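Local coordinates for protein kojibiose phosphorylase (Gut metagenome, PDB 6W0P) that is a carbohydrate-active enzyme of glycoside hydrolase family 65, with an N-terminal beta-sandwich domain and a helical central catalytic domain, at residues F159-D162 / I163-I167. Sequence-based numbering, arbitrary orientation.
Sequences FESD and IDTDI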
ATOM      1  N   PHE A 159     -33.597 -40.480 -15.844  1.00 35.88           N
ATOM      2  CA  PHE A 159     -33.849 -41.221 -14.586  1.00 36.19           C
ATOM      3  C   PHE A 159     -34.108 -42.685 -14.956  1.00 36.39           C
ATOM      4  O   PHE A 159     -34.869 -42.931 -15.914  1.00 35.39           O
ATOM      5  CB  PHE A 159     -35.050 -40.604 -13.865  1.00 36.02           C
ATOM      6  CG  PHE A 159     -34.897 -39.164 -13.438  1.00 35.47           C
ATOM      7  CD1 PHE A 159     -34.360 -38.840 -12.205  1.00 35.10           C
ATOM      8  CD2 PHE A 159     -35.337 -38.132 -14.244  1.00 35.26           C
ATOM      9  CE1 PHE A 159     -34.242 -37.522 -11.803  1.00 34.59           C
ATOM     10  CE2 PHE A 159     -35.213 -36.813 -13.843  1.00 35.01           C
ATOM     11  CZ  PHE A 159     -34.674 -36.510 -12.619  1.00 34.82           C
ATOM     12  N   GLU A 160     -33.460 -43.631 -14.282  1.00 37.36           N
ATOM     13  CA  GLU A 160     -33.817 -45.063 -14.456  1.00 38.95           C
ATOM     14  C   GLU A 160     -33.890 -45.722 -13.081  1.00 39.60           C
ATOM     15  O   GLU A 160     -32.814 -45.972 -12.490  1.00 39.33           O
ATOM     16  CB  GLU A 160     -32.846 -45.804 -15.376  1.00 39.45           C
ATOM     17  CG  GLU A 160     -33.295 -47.239 -15.647  1.00 40.67           C
ATOM     18  CD  GLU A 160     -32.600 -47.949 -16.801  1.00 41.02           C
ATOM     19  OE1 GLU A 160     -31.943 -47.260 -17.617  1.00 40.51           O
ATOM     20  OE2 GLU A 160     -32.705 -49.198 -16.868  1.00 42.10           O
ATOM     21  N   SER A 161     -35.117 -45.989 -12.612  1.00 40.04           N
ATOM     22  CA  SER A 161     -35.415 -46.633 -11.309  1.00 40.39           C
ATOM     23  C   SER A 161     -35.482 -48.149 -11.480  1.00 40.63           C
ATOM     24  O   SER A 161     -36.041 -48.597 -12.495  1.00 41.84           O
ATOM     25  CB  SER A 161     -36.702 -46.108 -10.733  1.00 40.59           C
ATOM     26  OG  SER A 161     -36.817 -46.487  -9.370  1.00 40.55           O
ATOM     27  N   ASP A 162     -34.937 -48.905 -10.528  1.00 41.25           N
ATOM     28  CA  ASP A 162     -35.060 -50.392 -10.497  1.00 42.46           C
ATOM     29  C   ASP A 162     -36.470 -50.789 -10.015  1.00 42.30           C
ATOM     30  O   ASP A 162     -36.835 -51.941 -10.234  1.00 43.31           O
ATOM     31  CB  ASP A 162     -33.933 -51.066  -9.693  1.00 43.05           C
ATOM     32  CG  ASP A 162     -33.932 -50.787  -8.190  1.00 44.47           C
ATOM     33  OD1 ASP A 162     -34.692 -49.874  -7.740  1.00 44.47           O
ATOM     34  OD2 ASP A 162     -33.170 -51.479  -7.464  1.00 44.60           O
ATOM     35  N   ILE A 163     -37.249 -49.894  -9.396  1.00 42.82           N
ATOM     36  CA  ILE A 163     -38.677 -50.164  -9.014  1.00 43.43           C
ATOM     37  C   ILE A 163     -39.562 -49.030  -9.517  1.00 43.17           C
ATOM     38  O   ILE A 163     -39.049 -47.936  -9.709  1.00 43.26           O
ATOM     39  CB  ILE A 163     -38.874 -50.339  -7.493  1.00 44.15           C
ATOM     40  CG1 ILE A 163     -38.470 -49.085  -6.719  1.00 44.38           C
ATOM     41  CG2 ILE A 163     -38.156 -51.572  -6.971  1.00 44.28           C
ATOM     42  CD1 ILE A 163     -38.793 -49.143  -5.248  1.00 44.53           C
ATOM     43  N   ASP A 164     -40.859 -49.293  -9.660  1.00 44.52           N
ATOM     44  CA  ASP A 164     -41.906 -48.243  -9.806  1.00 45.36           C
ATOM     45  C   ASP A 164     -41.782 -47.279  -8.621  1.00 44.63           C
ATOM     46  O   ASP A 164     -41.794 -47.754  -7.470  1.00 45.20           O
ATOM     47  CB  ASP A 164     -43.318 -48.836  -9.890  1.00 45.70           C
ATOM     48  CG  ASP A 164     -43.592 -49.610 -11.169  1.00 46.50           C
ATOM     49  OD1 ASP A 164     -42.902 -49.353 -12.175  1.00 47.03           O
ATOM     50  OD2 ASP A 164     -44.479 -50.482 -11.148  1.00 47.88           O
ATOM     51  N   THR A 165     -41.619 -45.986  -8.897  1.00 43.41           N
ATOM     52  CA  THR A 165     -41.631 -44.913  -7.869  1.00 43.48           C
ATOM     53  C   THR A 165     -41.923 -43.565  -8.533  1.00 43.91           C
ATOM     54  O   THR A 165     -41.874 -43.464  -9.793  1.00 44.22           O
ATOM     55  CB  THR A 165     -40.307 -44.860  -7.093  1.00 42.93           C
ATOM     56  OG1 THR A 165     -40.487 -43.954  -6.006  1.00 41.66           O
ATOM     57  CG2 THR A 165     -39.128 -44.411  -7.940  1.00 42.17           C
ATOM     58  N   ASP A 166     -42.181 -42.566  -7.701  1.00 43.82           N
ATOM     59  CA  ASP A 166     -42.503 -41.175  -8.092  1.00 44.44           C
ATOM     60  C   ASP A 166     -41.331 -40.299  -7.649  1.00 44.76           C
ATOM     61  O   ASP A 166     -40.795 -40.525  -6.541  1.00 44.74           O
ATOM     62  CB  ASP A 166     -43.804 -40.685  -7.441  1.00 45.80           C
ATOM     63  CG  ASP A 166     -45.086 -41.253  -8.032  1.00 47.18           C
ATOM     64  OD1 ASP A 166     -45.006 -41.973  -9.052  1.00 47.40           O
ATOM     65  OD2 ASP A 166     -46.169 -40.968  -7.459  1.00 48.22           O
ATOM     66  N   ILE A 167     -40.940 -39.332  -8.475  1.00 44.83           N
ATOM     67  CA  ILE A 167     -39.931 -38.314  -8.078  1.00 45.18           C
ATOM     68  C   ILE A 167     -40.457 -36.955  -8.498  1.00 44.47           C
ATOM     69  O   ILE A 167     -41.317 -36.903  -9.395  1.00 44.50           O
ATOM     70  CB  ILE A 167     -38.557 -38.597  -8.711  1.00 45.92           C
ATOM     71  CG1 ILE A 167     -38.548 -38.260 -10.205  1.00 46.54           C
ATOM     72  CG2 ILE A 167     -38.134 -40.032  -8.449  1.00 46.13           C
ATOM     73  CD1 ILE A 167     -37.167 -38.297 -10.816  1.00 47.95           C
TER
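The ring of Phe159 has one face covered by the CD1 methyl of Ile167. This is a CH-pi contact, with the methyl over the face and shifted toward the rim. The modelled spacing is too tight for carbon atoms, so its exact value is doubtful. In Ile167, CG1 stands between the backbone N and the carbonyl carbon (chi1 74°). The chain is extended beyond it, with CD1 anti to CA, which carries the methyl to the ring.

A second flat group, the carboxylate of Asp162, lies alongside Ile163, and the two side chains point the same way. OD1 comes within 3.0 Å of Ile163 N, but the angle is too poor for a hydrogen bond. OD1 instead accepts one from the backbone N of Lys136, which ties the turn to strand 135-145.

Ser161, a buried residue, bridges the turn. Its OG donates a hydrogen bond of 2.7 Å to Ile163 O. The hydroxyl lies in the carbonyl plane, on a lone pair, with a C=O...OG angle of 144°. Rotation of OG to the side away from the backbone N (chi1 -166°) brings it there. The CG2 methyl of Thr165 also packs against this hydroxyl, 3.4 Å from Ser161 OG. Thr165 OG1 is hydrogen-bonded to His98 NE2.

The turn at 162-164 carries the chain from one antiparallel sheet of the N-terminal beta-sandwich to the other. The CB atoms of Phe159, Ser161, Thr165 and Ile167 point toward the facing segment, into the packed interior between the sheets. Leu239 of strand 230-239 packs against Phe159 and Ile167 and touches Ser161. Ile96 and Ile139 also touch Phe159. Strand 152-161 runs between strands 135-145 and 245-256 in the larger sheet. Strand 165-174 lies between strands 94-98 and 230-239 in the smaller one.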